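Local coordinates for envelopment polyprotein (Bovine Schmallenberg virus BH80/Germany/2011, PDB 7A56) that probably drives fusion of viral and host membranes during cell entry, as the class II fusion glycoprotein Gc, here in its postfusion conformation, at residues R107-T121 with Y187-E201. Numbering follows the deposited sequence.
With PO4 (phosphate ion), chain J.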
loop_
_atom_site.group_PDB
_atom_site.type_symbol
_atom_site.label_atom_id
_atom_site.label_comp_id
_atom_site.label_asym_id
_atom_site.label_seq_id
_atom_site.Cartn_x
_atom_site.Cartn_y
_atom_site.Cartn_z
ATOM N N ARG A 107 -0.408 14.270 -21.385
ATOM C CA ARG A 107 -1.023 13.423 -22.386
ATOM C C ARG A 107 -1.246 11.998 -21.874
ATOM O O ARG A 107 -2.226 11.373 -22.245
ATOM C CB ARG A 107 -0.183 13.389 -23.653
ATOM C CG ARG A 107 -0.830 12.492 -24.738
ATOM C CD ARG A 107 -0.353 12.790 -26.114
ATOM N NE ARG A 107 -0.752 11.723 -27.022
ATOM C CZ ARG A 107 -1.929 11.604 -27.628
ATOM N NH1 ARG A 107 -2.911 12.513 -27.449
ATOM N NH2 ARG A 107 -2.111 10.544 -28.435
ATOM N N ARG A 108 -0.362 11.488 -21.035
ATOM C CA ARG A 108 -0.602 10.134 -20.509
ATOM C C ARG A 108 -0.094 10.037 -19.084
ATOM O O ARG A 108 0.980 10.550 -18.750
ATOM C CB ARG A 108 0.051 9.095 -21.422
ATOM C CG ARG A 108 -0.071 7.629 -20.871
ATOM C CD ARG A 108 0.556 6.652 -21.914
ATOM N NE ARG A 108 2.015 6.816 -21.946
ATOM C CZ ARG A 108 2.707 7.307 -22.973
ATOM N NH1 ARG A 108 2.083 7.671 -24.085
ATOM N NH2 ARG A 108 4.035 7.414 -22.884
ATOM N N VAL A 109 -0.907 9.434 -18.212
ATOM C CA VAL A 109 -0.458 9.021 -16.889
ATOM C C VAL A 109 -1.028 7.626 -16.669
ATOM O O VAL A 109 -2.254 7.455 -16.670
ATOM C CB VAL A 109 -0.949 9.922 -15.752
ATOM C CG1 VAL A 109 -0.514 9.291 -14.445
ATOM C CG2 VAL A 109 -0.381 11.400 -15.857
ATOM N N ILE A 110 -0.159 6.647 -16.466
ATOM C CA ILE A 110 -0.623 5.303 -16.027
ATOM C C ILE A 110 0.437 4.687 -15.126
ATOM O O ILE A 110 1.614 5.052 -15.190
ATOM C CB ILE A 110 -0.872 4.329 -17.176
ATOM C CG1 ILE A 110 0.422 4.124 -17.914
ATOM C CG2 ILE A 110 -1.963 4.812 -18.110
ATOM C CD1 ILE A 110 0.430 2.819 -18.614
ATOM N N ASN A 111 0.020 3.753 -14.260
ATOM C CA ASN A 111 1.016 2.960 -13.558
ATOM C C ASN A 111 1.038 1.573 -14.222
ATOM O O ASN A 111 0.065 1.150 -14.853
ATOM C CB ASN A 111 0.721 2.857 -12.037
ATOM C CG ASN A 111 1.192 4.093 -11.232
ATOM O OD1 ASN A 111 2.109 4.788 -11.635
ATOM N ND2 ASN A 111 0.593 4.313 -10.074
ATOM N N LYS A 112 2.173 0.899 -14.160
ATOM C CA LYS A 112 2.211 -0.414 -14.817
ATOM C C LYS A 112 3.224 -1.291 -14.117
ATOM O O LYS A 112 4.181 -0.790 -13.508
ATOM C CB LYS A 112 2.578 -0.313 -16.309
ATOM C CG LYS A 112 3.937 0.229 -16.586
ATOM C CD LYS A 112 4.155 0.427 -18.118
ATOM C CE LYS A 112 5.496 1.123 -18.414
ATOM N NZ LYS A 112 5.692 1.489 -19.862
ATOM N N ALA A 113 3.008 -2.612 -14.200
ATOM C CA ALA A 113 4.033 -3.559 -13.769
ATOM C C ALA A 113 3.874 -4.860 -14.577
ATOM O O ALA A 113 2.832 -5.117 -15.210
ATOM C CB ALA A 113 3.953 -3.826 -12.252
ATOM N N SER A 114 4.964 -5.627 -14.622
ATOM C CA SER A 114 4.958 -6.937 -15.236
ATOM C C SER A 114 4.395 -7.953 -14.246
ATOM O O SER A 114 4.511 -7.804 -13.023
ATOM C CB SER A 114 6.375 -7.374 -15.653
ATOM O OG SER A 114 7.017 -6.296 -16.366
ATOM N N TYR A 115 3.788 -9.002 -14.791
ATOM C CA TYR A 115 3.270 -10.117 -13.997
ATOM C C TYR A 115 3.683 -11.421 -14.651
ATOM O O TYR A 115 3.895 -11.490 -15.873
ATOM C CB TYR A 115 1.728 -10.058 -13.869
ATOM C CG TYR A 115 1.241 -8.951 -12.938
ATOM C CD1 TYR A 115 1.398 -7.573 -13.281
ATOM C CD2 TYR A 115 0.637 -9.259 -11.718
ATOM C CE1 TYR A 115 0.965 -6.583 -12.399
ATOM C CE2 TYR A 115 0.188 -8.303 -10.853
ATOM C CZ TYR A 115 0.362 -6.926 -11.209
ATOM O OH TYR A 115 -0.042 -5.939 -10.336
ATOM N N ARG A 116 3.739 -12.477 -13.823
ATOM C CA ARG A 116 4.088 -13.797 -14.330
ATOM C C ARG A 116 3.074 -14.856 -13.901
ATOM O O ARG A 116 2.493 -14.838 -12.803
ATOM C CB ARG A 116 5.489 -14.258 -13.913
ATOM C CG ARG A 116 5.689 -14.372 -12.463
ATOM C CD ARG A 116 7.038 -15.038 -12.169
ATOM N NE ARG A 116 7.311 -15.009 -10.732
ATOM C CZ ARG A 116 7.130 -16.038 -9.912
ATOM N NH1 ARG A 116 7.399 -15.915 -8.612
ATOM N NH2 ARG A 116 6.707 -17.204 -10.391
ATOM N N PHE A 117 2.888 -15.797 -14.810
ATOM C CA PHE A 117 1.831 -16.767 -14.638
ATOM C C PHE A 117 2.196 -17.725 -13.511
ATOM O O PHE A 117 3.320 -18.254 -13.476
ATOM C CB PHE A 117 1.597 -17.521 -15.934
ATOM C CG PHE A 117 0.700 -18.717 -15.750
ATOM C CD1 PHE A 117 -0.679 -18.574 -15.727
ATOM C CD2 PHE A 117 1.250 -19.984 -15.592
ATOM C CE1 PHE A 117 -1.491 -19.716 -15.555
ATOM C CE2 PHE A 117 0.444 -21.066 -15.415
ATOM C CZ PHE A 117 -0.917 -20.920 -15.425
ATOM N N LEU A 118 1.244 -17.939 -12.588
ATOM C CA LEU A 118 1.401 -18.921 -11.508
ATOM C C LEU A 118 0.644 -20.228 -11.747
ATOM O O LEU A 118 1.268 -21.286 -11.708
ATOM C CB LEU A 118 0.949 -18.340 -10.159
ATOM C CG LEU A 118 1.700 -17.098 -9.684
ATOM C CD1 LEU A 118 1.138 -16.786 -8.286
ATOM C CD2 LEU A 118 3.199 -17.311 -9.687
ATOM N N TYR A 119 -0.673 -20.179 -11.988
ATOM C CA TYR A 119 -1.408 -21.441 -12.103
ATOM C C TYR A 119 -2.821 -21.133 -12.587
ATOM O O TYR A 119 -3.275 -19.989 -12.538
ATOM C CB TYR A 119 -1.448 -22.180 -10.750
ATOM C CG TYR A 119 -2.094 -21.348 -9.634
ATOM C CD1 TYR A 119 -3.493 -21.234 -9.559
ATOM C CD2 TYR A 119 -1.306 -20.735 -8.636
ATOM C CE1 TYR A 119 -4.094 -20.550 -8.556
ATOM C CE2 TYR A 119 -1.890 -19.997 -7.630
ATOM C CZ TYR A 119 -3.283 -19.904 -7.598
ATOM O OH TYR A 119 -3.904 -19.157 -6.625
ATOM N N GLU A 120 -3.535 -22.174 -12.994
ATOM C CA GLU A 120 -4.969 -22.117 -13.234
ATOM C C GLU A 120 -5.686 -22.786 -12.072
ATOM O O GLU A 120 -5.144 -23.705 -11.451
ATOM C CB GLU A 120 -5.362 -22.852 -14.519
ATOM C CG GLU A 120 -5.108 -22.152 -15.777
ATOM C CD GLU A 120 -5.471 -23.012 -16.982
ATOM O OE1 GLU A 120 -4.915 -24.139 -17.115
ATOM O OE2 GLU A 120 -6.323 -22.565 -17.787
ATOM N N THR A 121 -6.923 -22.342 -11.803
ATOM C CA THR A 121 -7.778 -23.008 -10.819
ATOM C C THR A 121 -9.211 -22.970 -11.347
ATOM O O THR A 121 -9.526 -22.292 -12.337
ATOM C CB THR A 121 -7.647 -22.392 -9.378
ATOM O OG1 THR A 121 -8.231 -23.276 -8.402
ATOM C CG2 THR A 121 -8.330 -20.967 -9.230
ATOM N N TYR A 187 -9.964 -19.690 -13.837
ATOM C CA TYR A 187 -9.196 -18.455 -13.624
ATOM C C TYR A 187 -7.707 -18.764 -13.752
ATOM O O TYR A 187 -7.259 -19.860 -13.379
ATOM C CB TYR A 187 -9.441 -17.838 -12.226
ATOM C CG TYR A 187 -10.848 -17.371 -11.904
ATOM C CD1 TYR A 187 -11.858 -18.289 -11.569
ATOM C CD2 TYR A 187 -11.159 -15.990 -11.878
ATOM C CE1 TYR A 187 -13.132 -17.854 -11.236
ATOM C CE2 TYR A 187 -12.438 -15.550 -11.551
ATOM C CZ TYR A 187 -13.423 -16.486 -11.224
ATOM O OH TYR A 187 -14.694 -16.063 -10.879
ATOM N N LYS A 188 -6.943 -17.788 -14.283
ATOM C CA LYS A 188 -5.480 -17.840 -14.342
ATOM C C LYS A 188 -4.928 -16.838 -13.347
ATOM O O LYS A 188 -5.336 -15.683 -13.348
ATOM C CB LYS A 188 -4.929 -17.514 -15.733
ATOM C CG LYS A 188 -5.597 -18.309 -16.863
ATOM C CD LYS A 188 -4.825 -18.151 -18.188
ATOM C CE LYS A 188 -5.095 -19.335 -19.143
ATOM N NZ LYS A 188 -6.545 -19.520 -19.412
ATOM N N ILE A 189 -3.985 -17.274 -12.535
ATOM C CA ILE A 189 -3.457 -16.496 -11.432
ATOM C C ILE A 189 -2.021 -16.130 -11.780
ATOM O O ILE A 189 -1.242 -16.989 -12.272
ATOM C CB ILE A 189 -3.569 -17.241 -10.083
ATOM C CG1 ILE A 189 -5.011 -17.188 -9.513
ATOM C CG2 ILE A 189 -2.626 -16.579 -9.049
ATOM C CD1 ILE A 189 -6.149 -17.779 -10.343
ATOM N N TYR A 190 -1.710 -14.805 -11.589
ATOM C CA TYR A 190 -0.421 -14.171 -11.853
ATOM C C TYR A 190 0.101 -13.434 -10.625
ATOM O O TYR A 190 -0.663 -12.947 -9.793
ATOM C CB TYR A 190 -0.526 -13.137 -12.961
ATOM C CG TYR A 190 -0.998 -13.725 -14.275
ATOM C CD1 TYR A 190 -2.347 -13.890 -14.532
ATOM C CD2 TYR A 190 -0.090 -14.025 -15.275
ATOM C CE1 TYR A 190 -2.788 -14.421 -15.751
ATOM C CE2 TYR A 190 -0.505 -14.522 -16.494
ATOM C CZ TYR A 190 -1.858 -14.705 -16.722
ATOM O OH TYR A 190 -2.281 -15.163 -17.950
ATOM N N LYS A 191 1.424 -13.349 -10.534
ATOM C CA LYS A 191 2.103 -12.612 -9.478
ATOM C C LYS A 191 2.891 -11.442 -10.092
ATOM O O LYS A 191 3.536 -11.607 -11.139
ATOM C CB LYS A 191 3.056 -13.527 -8.731
ATOM C CG LYS A 191 3.598 -12.921 -7.452
ATOM C CD LYS A 191 4.553 -13.932 -6.804
ATOM C CE LYS A 191 4.939 -13.487 -5.411
ATOM N NZ LYS A 191 5.733 -14.531 -4.645
ATOM N N LYS A 192 2.932 -10.320 -9.376
ATOM C CA LYS A 192 3.742 -9.149 -9.827
ATOM C C LYS A 192 5.222 -9.539 -9.871
ATOM O O LYS A 192 5.733 -10.168 -8.933
ATOM C CB LYS A 192 3.503 -7.991 -8.860
ATOM C CG LYS A 192 4.224 -6.644 -9.244
ATOM C CD LYS A 192 3.541 -5.443 -8.552
ATOM C CE LYS A 192 3.725 -5.511 -7.067
ATOM N NZ LYS A 192 2.755 -4.623 -6.338
ATOM N N SER A 193 5.897 -9.241 -11.004
ATOM C CA SER A 193 7.260 -9.700 -11.262
ATOM C C SER A 193 8.184 -8.552 -11.679
ATOM O O SER A 193 9.166 -8.778 -12.399
ATOM C CB SER A 193 7.262 -10.814 -12.322
ATOM O OG SER A 193 6.715 -10.365 -13.573
ATOM N N SER A 194 7.875 -7.326 -11.239
ATOM C CA SER A 194 8.724 -6.146 -11.427
ATOM C C SER A 194 8.326 -5.133 -10.360
ATOM O O SER A 194 7.299 -5.280 -9.681
ATOM C CB SER A 194 8.568 -5.527 -12.821
ATOM O OG SER A 194 7.302 -4.896 -12.929
ATOM N N ILE A 195 9.148 -4.105 -10.194
ATOM C CA ILE A 195 8.634 -2.930 -9.501
ATOM C C ILE A 195 7.544 -2.294 -10.369
ATOM O O ILE A 195 7.496 -2.474 -11.604
ATOM C CB ILE A 195 9.790 -1.949 -9.210
ATOM C CG1 ILE A 195 9.354 -0.832 -8.241
ATOM C CG2 ILE A 195 10.369 -1.446 -10.532
ATOM C CD1 ILE A 195 10.537 -0.012 -7.607
ATOM N N GLU A 196 6.621 -1.590 -9.739
ATOM C CA GLU A 196 5.724 -0.854 -10.606
ATOM C C GLU A 196 6.403 0.456 -10.980
ATOM O O GLU A 196 7.339 0.886 -10.313
ATOM C CB GLU A 196 4.373 -0.581 -9.928
ATOM C CG GLU A 196 4.404 0.397 -8.717
ATOM C CD GLU A 196 2.980 0.705 -8.213
ATOM O OE1 GLU A 196 2.367 -0.186 -7.603
ATOM O OE2 GLU A 196 2.444 1.818 -8.430
ATOM N N GLN A 197 5.979 1.038 -12.089
ATOM C CA GLN A 197 6.568 2.314 -12.518
ATOM C C GLN A 197 5.477 3.207 -13.077
ATOM O O GLN A 197 4.447 2.733 -13.563
ATOM C CB GLN A 197 7.695 2.078 -13.548
ATOM C CG GLN A 197 7.239 1.424 -14.839
ATOM C CD GLN A 197 8.431 1.050 -15.675
ATOM O OE1 GLN A 197 9.174 0.130 -15.313
ATOM N NE2 GLN A 197 8.663 1.783 -16.771
ATOM N N LYS A 198 5.700 4.521 -12.973
ATOM C CA LYS A 198 4.853 5.489 -13.637
ATOM C C LYS A 198 5.268 5.638 -15.085
ATOM O O LYS A 198 6.449 5.535 -15.431
ATOM C CB LYS A 198 4.988 6.866 -12.962
ATOM C CG LYS A 198 4.754 6.786 -11.487
ATOM C CD LYS A 198 4.901 8.141 -10.886
ATOM C CE LYS A 198 4.761 7.973 -9.403
ATOM N NZ LYS A 198 6.120 7.619 -8.723
ATOM N N ASP A 199 4.280 5.874 -15.943
ATOM C CA ASP A 199 4.517 6.186 -17.341
ATOM C C ASP A 199 3.787 7.508 -17.623
ATOM O O ASP A 199 2.548 7.523 -17.693
ATOM C CB ASP A 199 4.006 5.022 -18.201
ATOM C CG ASP A 199 4.142 5.273 -19.710
ATOM O OD1 ASP A 199 4.709 6.301 -20.132
ATOM O OD2 ASP A 199 3.676 4.416 -20.490
ATOM N N VAL A 200 4.548 8.610 -17.744
ATOM C CA VAL A 200 3.974 9.960 -17.837
ATOM C C VAL A 200 4.521 10.618 -19.089
ATOM O O VAL A 200 5.746 10.647 -19.314
ATOM C CB VAL A 200 4.274 10.826 -16.588
ATOM C CG1 VAL A 200 3.731 12.277 -16.745
ATOM C CG2 VAL A 200 3.678 10.182 -15.356
ATOM N N GLU A 201 3.614 11.136 -19.908
ATOM C CA GLU A 201 4.003 11.895 -21.074
ATOM C C GLU A 201 3.353 13.259 -20.995
ATOM O O GLU A 201 2.146 13.376 -20.732
ATOM C CB GLU A 201 3.588 11.153 -22.341
ATOM C CG GLU A 201 3.939 11.920 -23.663
ATOM C CD GLU A 201 3.290 11.238 -24.866
ATOM O OE1 GLU A 201 2.133 10.774 -24.734
ATOM O OE2 GLU A 201 3.935 11.133 -25.913
HETATM P P PO4 J . 11.874 1.769 -19.066
HETATM O O1 PO4 J . 10.505 1.233 -19.384
HETATM O O2 PO4 J . 12.900 0.659 -19.255
HETATM O O3 PO4 J . 11.965 2.298 -17.654
HETATM O O4 PO4 J . 12.176 2.928 -19.986
HETATM O O HOH W 1 5.196 7.949 -25.914
HETATM O O HOH W 2 4.154 3.657 -9.763
HETATM O O HOH W 3 6.995 -11.683 -16.427
HETATM O O HOH W 4 -8.178 -20.529 -17.543
#
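The carbonyl oxygen of I189 takes two backbone donors: L118 N at 2.7 Å and Y119 N at 3.3 Å. Two consecutive residues facing one partner define a classic beta bulge, and the register slips by one between the F117–Y190 and Y119–I189 pairs. Within the bulge, CB of I189 stands 3.8 Å from the centroid of the Y119 ring and 19° off its normal, a CH-pi contact; the ring's OH continues to N255 O. Y119 has CG between backbone N and carbonyl carbon (chi1 58°), which lays the face of its ring against the I189 side chain. On the other face of the sheet, F117 turns its ring edge to the face of Y190, a T-shaped pair with planes 77° apart.

Midway the register shifts by two between the K112–Q197 and Y115–K192 pairs. S193 N still bonds S114 O, nearly straight at 2.8 Å, but S114 N donates to a side chain, S194 OG, at 3.0 Å. Here D394 of the second subunit bonds S114 OG.

R107, R108, K112, D199 and E201 form one salt-bridge network. R108 NH2 meets D199 OD1 at 3.0 Å, in the guanidinium plane but tilted from the carboxylate's, on its syn side. E201 OE1 pairs with R108 NH1 by charge alone; K112–D199 and R107–E201 are long. E201 O accepts R108 N and, through a weak, strongly bent bond, R107 N: a second classic bulge.

Strand 98-134 pairs first with 197-206, nearly antiparallel, then with 187-192, clearly skewed; 325-328 and 241-245 flank them in the elongated, beta-rich architecture of class II fusion proteins.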